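Local structure of ALDH21) (Physcomitrella patens subsp. patens, 5MZ5) at residues R153-L161 and G169-F177. The protein is an NADP(+)-dependent succinic semialdehyde dehydrogenase of the aldehyde dehydrogenase family, oxidising the aldehyde group of its substrate to a carboxylate. Numbering follows the deposited sequence.
Sequences RIYGEHIPL and GLQGIVKKF
His-158 and Gln-171 meet diagonally across an antiparallel beta hairpin, where NE2 of His-158 donates to OE1 of Gln-171 at 2.8 Å. The imidazole swings toward the partner strand because its CG lies anti to the backbone N (chi1 -175°). On the same face, Gln-171 sets its CG between its own N and carbonyl carbon (chi1 72°), and the extended chain beyond brings the amide to the ring edge. NE2 lies at a lone pair of OE1, though the bond is bent, and the ring and amide planes are almost perpendicular, 87° apart. Gly-172 O lies over one ring face, off toward the rim, and CD2 packs against Ile-173 CG1, 3.9 Å away; histidine suits the place because one edge of its ring offers an N-H for the amide and a carbon to pack on isoleucine.

The opposite sheet face is apolar toward the turn. CD1 of Ile-159 touches CG2 of Val-174 at 3.7 Å, a close fit of two beta-branched side chains. Between them and Leu-161 sits Gly-172; a CB here would press on Ile-159 CG1 and Leu-161 CD1, and its absence lets Leu-161 lie over the backbone of Gln-171 and Gly-172. Leu-161 CB also meets Leu-170 CB at 3.9 Å.

Paired backbone bonds join Glu-157 to Val-174 and Ile-159 to Gly-172. Just before strand 156-160 begins, a water bridges the segments, accepting from Lys-176 N at 2.8 Å and donating weakly to Tyr-155 O.

The hairpin follows helix 130-151, and strand 502-510 flanks strand 170-178. This three-stranded antiparallel sheet is the oligomerisation arm of the aldehyde dehydrogenase fold: Gly-156 to His-158 pair antiparallel with a strand of the second subunit, continuing the sheet across the interface, while Lys-175 salt-bridges Glu-459 of the third subunit.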
ATOM      1  N   ARG A 153      -2.417  -5.658  12.003  1.00 25.23           N
ATOM      2  CA  ARG A 153      -1.974  -5.065  10.736  1.00 25.07           C
ATOM      3  C   ARG A 153      -2.812  -3.895  10.269  1.00 27.14           C
ATOM      4  O   ARG A 153      -2.887  -3.653   9.063  1.00 26.10           O
ATOM      5  CB  ARG A 153      -2.004  -6.122   9.623  1.00 25.83           C
ATOM      6  CG  ARG A 153      -0.776  -6.936   9.598  1.00 25.17           C
ATOM      7  CD  ARG A 153      -0.915  -8.196   8.751  1.00 23.01           C
ATOM      8  NE  ARG A 153       0.366  -8.879   8.837  1.00 24.92           N
ATOM      9  CZ  ARG A 153       0.691  -9.722   9.806  1.00 34.47           C
ATOM     10  NH1 ARG A 153      -0.224 -10.113  10.687  1.00 20.63           N
ATOM     11  NH2 ARG A 153       1.921 -10.215   9.878  1.00 23.45           N
ATOM     12  N   ILE A 154      -3.442  -3.167  11.190  1.00 24.18           N
ATOM     13  CA  ILE A 154      -4.208  -1.986  10.788  1.00 23.19           C
ATOM     14  C   ILE A 154      -3.182  -0.845  10.663  1.00 27.70           C
ATOM     15  O   ILE A 154      -2.789  -0.227  11.652  1.00 30.15           O
ATOM     16  CB  ILE A 154      -5.403  -1.658  11.729  1.00 25.12           C
ATOM     17  CG1 ILE A 154      -6.305  -2.908  11.920  1.00 23.97           C
ATOM     18  CG2 ILE A 154      -6.202  -0.435  11.170  1.00 23.92           C
ATOM     19  CD1 ILE A 154      -7.299  -2.822  13.051  1.00 26.36           C
ATOM     20  N   TYR A 155      -2.729  -0.624   9.455  1.00 22.78           N
ATOM     21  CA  TYR A 155      -1.732   0.391   9.132  1.00 23.96           C
ATOM     22  C   TYR A 155      -2.352   1.733   8.836  1.00 28.85           C
ATOM     23  O   TYR A 155      -3.506   1.833   8.406  1.00 29.92           O
ATOM     24  CB  TYR A 155      -0.857  -0.057   7.934  1.00 25.19           C
ATOM     25  CG  TYR A 155      -0.098  -1.341   8.180  1.00 28.72           C
ATOM     26  CD1 TYR A 155       0.693  -1.499   9.313  1.00 31.03           C
ATOM     27  CD2 TYR A 155      -0.175  -2.405   7.283  1.00 29.84           C
ATOM     28  CE1 TYR A 155       1.402  -2.678   9.544  1.00 32.11           C
ATOM     29  CE2 TYR A 155       0.546  -3.583   7.494  1.00 30.95           C
ATOM     30  CZ  TYR A 155       1.333  -3.715   8.628  1.00 38.26           C
ATOM     31  OH  TYR A 155       2.022  -4.878   8.871  1.00 35.81           O
ATOM     32  N   GLY A 156      -1.574   2.761   9.092  1.00 24.21           N
ATOM     33  CA  GLY A 156      -1.950   4.119   8.766  1.00 24.52           C
ATOM     34  C   GLY A 156      -0.919   4.663   7.798  1.00 27.89           C
ATOM     35  O   GLY A 156       0.005   3.950   7.397  1.00 25.00           O
ATOM     36  N   GLU A 157      -1.056   5.920   7.425  1.00 26.59           N
ATOM     37  CA  GLU A 157      -0.095   6.518   6.503  1.00 27.85           C
ATOM     38  C   GLU A 157       0.565   7.731   7.113  1.00 30.74           C
ATOM     39  O   GLU A 157      -0.047   8.465   7.878  1.00 32.06           O
ATOM     40  CB  GLU A 157      -0.793   7.034   5.226  1.00 29.59           C
ATOM     41  CG  GLU A 157      -1.706   6.108   4.441  1.00 44.77           C
ATOM     42  CD  GLU A 157      -2.208   6.845   3.209  1.00 67.64           C
ATOM     43  OE1 GLU A 157      -3.262   7.521   3.300  1.00 59.61           O
ATOM     44  OE2 GLU A 157      -1.473   6.845   2.193  1.00 51.26           O
ATOM     45  N   HIS A 158       1.787   7.973   6.700  1.00 27.58           N
ATOM     46  CA  HIS A 158       2.482   9.209   6.926  1.00 28.12           C
ATOM     47  C   HIS A 158       2.416   9.911   5.554  1.00 30.44           C
ATOM     48  O   HIS A 158       2.882   9.365   4.553  1.00 28.06           O
ATOM     49  CB  HIS A 158       3.919   9.045   7.400  1.00 29.76           C
ATOM     50  CG  HIS A 158       4.482  10.383   7.705  1.00 34.98           C
ATOM     51  ND1 HIS A 158       5.145  11.120   6.736  1.00 38.48           N
ATOM     52  CD2 HIS A 158       4.265  11.169   8.783  1.00 37.98           C
ATOM     53  CE1 HIS A 158       5.381  12.298   7.289  1.00 38.91           C
ATOM     54  NE2 HIS A 158       4.871  12.368   8.523  1.00 39.02           N
ATOM     55  N   ILE A 159       1.733  11.058   5.492  1.00 29.29           N
ATOM     56  CA  ILE A 159       1.541  11.742   4.217  1.00 29.47           C
ATOM     57  C   ILE A 159       2.210  13.116   4.179  1.00 31.79           C
ATOM     58  O   ILE A 159       2.059  13.902   5.121  1.00 30.77           O
ATOM     59  CB  ILE A 159       0.031  11.818   3.774  1.00 32.57           C
ATOM     60  CG1 ILE A 159      -0.853  12.635   4.760  1.00 32.99           C
ATOM     61  CG2 ILE A 159      -0.558  10.416   3.516  1.00 33.24           C
ATOM     62  CD1 ILE A 159      -2.314  12.998   4.225  1.00 37.54           C
ATOM     63  N   PRO A 160       2.941  13.437   3.082  1.00 27.59           N
ATOM     64  CA  PRO A 160       3.442  14.821   2.944  1.00 26.85           C
ATOM     65  C   PRO A 160       2.230  15.688   2.539  1.00 29.10           C
ATOM     66  O   PRO A 160       1.369  15.232   1.773  1.00 28.91           O
ATOM     67  CB  PRO A 160       4.472  14.718   1.822  1.00 28.36           C
ATOM     68  CG  PRO A 160       3.999  13.556   0.980  1.00 32.64           C
ATOM     69  CD  PRO A 160       3.196  12.629   1.862  1.00 28.02           C
ATOM     70  N   LEU A 161       2.082  16.864   3.140  1.00 24.16           N
ATOM     71  CA  LEU A 161       0.957  17.727   2.797  1.00 23.58           C
ATOM     72  C   LEU A 161       1.434  19.028   2.135  1.00 30.91           C
ATOM     73  O   LEU A 161       0.617  19.835   1.701  1.00 31.13           O
ATOM     74  CB  LEU A 161       0.043  17.982   4.010  1.00 23.26           C
ATOM     75  CG  LEU A 161      -0.842  16.804   4.475  1.00 24.49           C
ATOM     76  CD1 LEU A 161      -1.529  17.148   5.784  1.00 24.29           C
ATOM     77  CD2 LEU A 161      -1.866  16.397   3.399  1.00 18.94           C
ATOM     78  N   GLY A 169       5.562  23.360   5.074  1.00 26.56           N
ATOM     79  CA  GLY A 169       5.726  22.930   6.455  1.00 25.36           C
ATOM     80  C   GLY A 169       4.617  22.048   6.991  1.00 28.31           C
ATOM     81  O   GLY A 169       4.536  21.847   8.203  1.00 28.59           O
ATOM     82  N   LEU A 170       3.778  21.485   6.108  1.00 22.89           N
ATOM     83  CA  LEU A 170       2.698  20.599   6.530  1.00 20.22           C
ATOM     84  C   LEU A 170       2.967  19.141   6.190  1.00 25.68           C
ATOM     85  O   LEU A 170       3.486  18.818   5.123  1.00 24.72           O
ATOM     86  CB  LEU A 170       1.319  21.049   5.988  1.00 19.38           C
ATOM     87  CG  LEU A 170       0.897  22.510   6.274  1.00 23.29           C
ATOM     88  CD1 LEU A 170      -0.363  22.906   5.480  1.00 22.07           C
ATOM     89  CD2 LEU A 170       0.651  22.743   7.763  1.00 22.48           C
ATOM     90  N   GLN A 171       2.611  18.258   7.135  1.00 23.52           N
ATOM     91  CA  GLN A 171       2.681  16.802   7.011  1.00 22.36           C
ATOM     92  C   GLN A 171       1.472  16.262   7.770  1.00 24.38           C
ATOM     93  O   GLN A 171       0.879  16.969   8.590  1.00 23.69           O
ATOM     94  CB  GLN A 171       4.017  16.241   7.570  1.00 23.26           C
ATOM     95  CG  GLN A 171       4.122  16.295   9.092  1.00 29.19           C
ATOM     96  CD  GLN A 171       5.481  15.920   9.599  1.00 41.39           C
ATOM     97  OE1 GLN A 171       5.893  14.755   9.522  1.00 33.41           O
ATOM     98  NE2 GLN A 171       6.164  16.884  10.213  1.00 30.08           N
ATOM     99  N   GLY A 172       1.116  15.035   7.492  1.00 21.12           N
ATOM    100  CA  GLY A 172      -0.027  14.414   8.137  1.00 21.26           C
ATOM    101  C   GLY A 172       0.189  12.975   8.506  1.00 27.49           C
ATOM    102  O   GLY A 172       0.970  12.263   7.863  1.00 29.00           O
ATOM    103  N   ILE A 173      -0.473  12.554   9.574  1.00 25.20           N
ATOM    104  CA  ILE A 173      -0.519  11.162  10.014  1.00 24.98           C
ATOM    105  C   ILE A 173      -1.986  10.766   9.879  1.00 27.21           C
ATOM    106  O   ILE A 173      -2.846  11.378  10.507  1.00 23.50           O
ATOM    107  CB  ILE A 173       0.030  10.917  11.449  1.00 28.84           C
ATOM    108  CG1 ILE A 173       1.542  11.250  11.526  1.00 29.17           C
ATOM    109  CG2 ILE A 173      -0.264   9.450  11.894  1.00 30.44           C
ATOM    110  CD1 ILE A 173       2.050  11.517  12.926  1.00 29.84           C
ATOM    111  N   VAL A 174      -2.258   9.781   9.021  1.00 26.05           N
ATOM    112  CA  VAL A 174      -3.603   9.267   8.777  1.00 26.33           C
ATOM    113  C   VAL A 174      -3.721   7.940   9.512  1.00 31.88           C
ATOM    114  O   VAL A 174      -2.942   7.031   9.256  1.00 33.54           O
ATOM    115  CB  VAL A 174      -3.918   9.122   7.265  1.00 29.63           C
ATOM    116  CG1 VAL A 174      -5.360   8.677   7.055  1.00 29.09           C
ATOM    117  CG2 VAL A 174      -3.647  10.425   6.522  1.00 29.76           C
ATOM    118  N   LYS A 175      -4.673   7.843  10.437  1.00 27.51           N
ATOM    119  CA  LYS A 175      -4.883   6.653  11.252  1.00 27.43           C
ATOM    120  C   LYS A 175      -6.366   6.288  11.215  1.00 30.40           C
ATOM    121  O   LYS A 175      -7.209   7.143  10.970  1.00 30.04           O
ATOM    122  CB  LYS A 175      -4.403   6.953  12.692  1.00 30.76           C
ATOM    123  CG  LYS A 175      -4.091   5.763  13.558  1.00 44.83           C
ATOM    124  CD  LYS A 175      -3.165   6.178  14.682  1.00 54.91           C
ATOM    125  CE  LYS A 175      -3.726   5.870  16.045  1.00 61.37           C
ATOM    126  NZ  LYS A 175      -2.712   6.116  17.105  1.00 67.25           N
ATOM    127  N   LYS A 176      -6.672   5.003  11.404  1.00 26.75           N
ATOM    128  CA  LYS A 176      -8.038   4.479  11.393  1.00 24.36           C
ATOM    129  C   LYS A 176      -8.489   4.141  12.799  1.00 26.74           C
ATOM    130  O   LYS A 176      -7.713   3.606  13.591  1.00 25.75           O
ATOM    131  CB  LYS A 176      -8.165   3.278  10.445  1.00 25.46           C
ATOM    132  CG  LYS A 176      -8.073   3.657   8.978  1.00 37.65           C
ATOM    133  CD  LYS A 176      -8.005   2.425   8.111  1.00 55.45           C
ATOM    134  CE  LYS A 176      -7.678   2.744   6.673  1.00 64.74           C
ATOM    135  NZ  LYS A 176      -8.913   2.922   5.863  1.00 68.63           N
ATOM    136  N   PHE A 177      -9.736   4.491  13.122  1.00 22.59           N
ATOM    137  CA  PHE A 177     -10.304   4.295  14.451  1.00 22.20           C
ATOM    138  C   PHE A 177     -11.579   3.469  14.408  1.00 24.13           C
ATOM    139  O   PHE A 177     -12.314   3.580  13.430  1.00 23.09           O
ATOM    140  CB  PHE A 177     -10.604   5.678  15.079  1.00 24.03           C
ATOM    141  CG  PHE A 177      -9.373   6.468  15.449  1.00 25.20           C
ATOM    142  CD1 PHE A 177      -8.663   7.179  14.481  1.00 27.74           C
ATOM    143  CD2 PHE A 177      -8.924   6.510  16.766  1.00 27.00           C
ATOM    144  CE1 PHE A 177      -7.499   7.882  14.821  1.00 28.92           C
ATOM    145  CE2 PHE A 177      -7.773   7.230  17.109  1.00 30.67           C
ATOM    146  CZ  PHE A 177      -7.083   7.932  16.138  1.00 28.18           C
TER
HETATM  147  O   HOH W   1      -4.544   3.129  11.295  1.00 28.40           O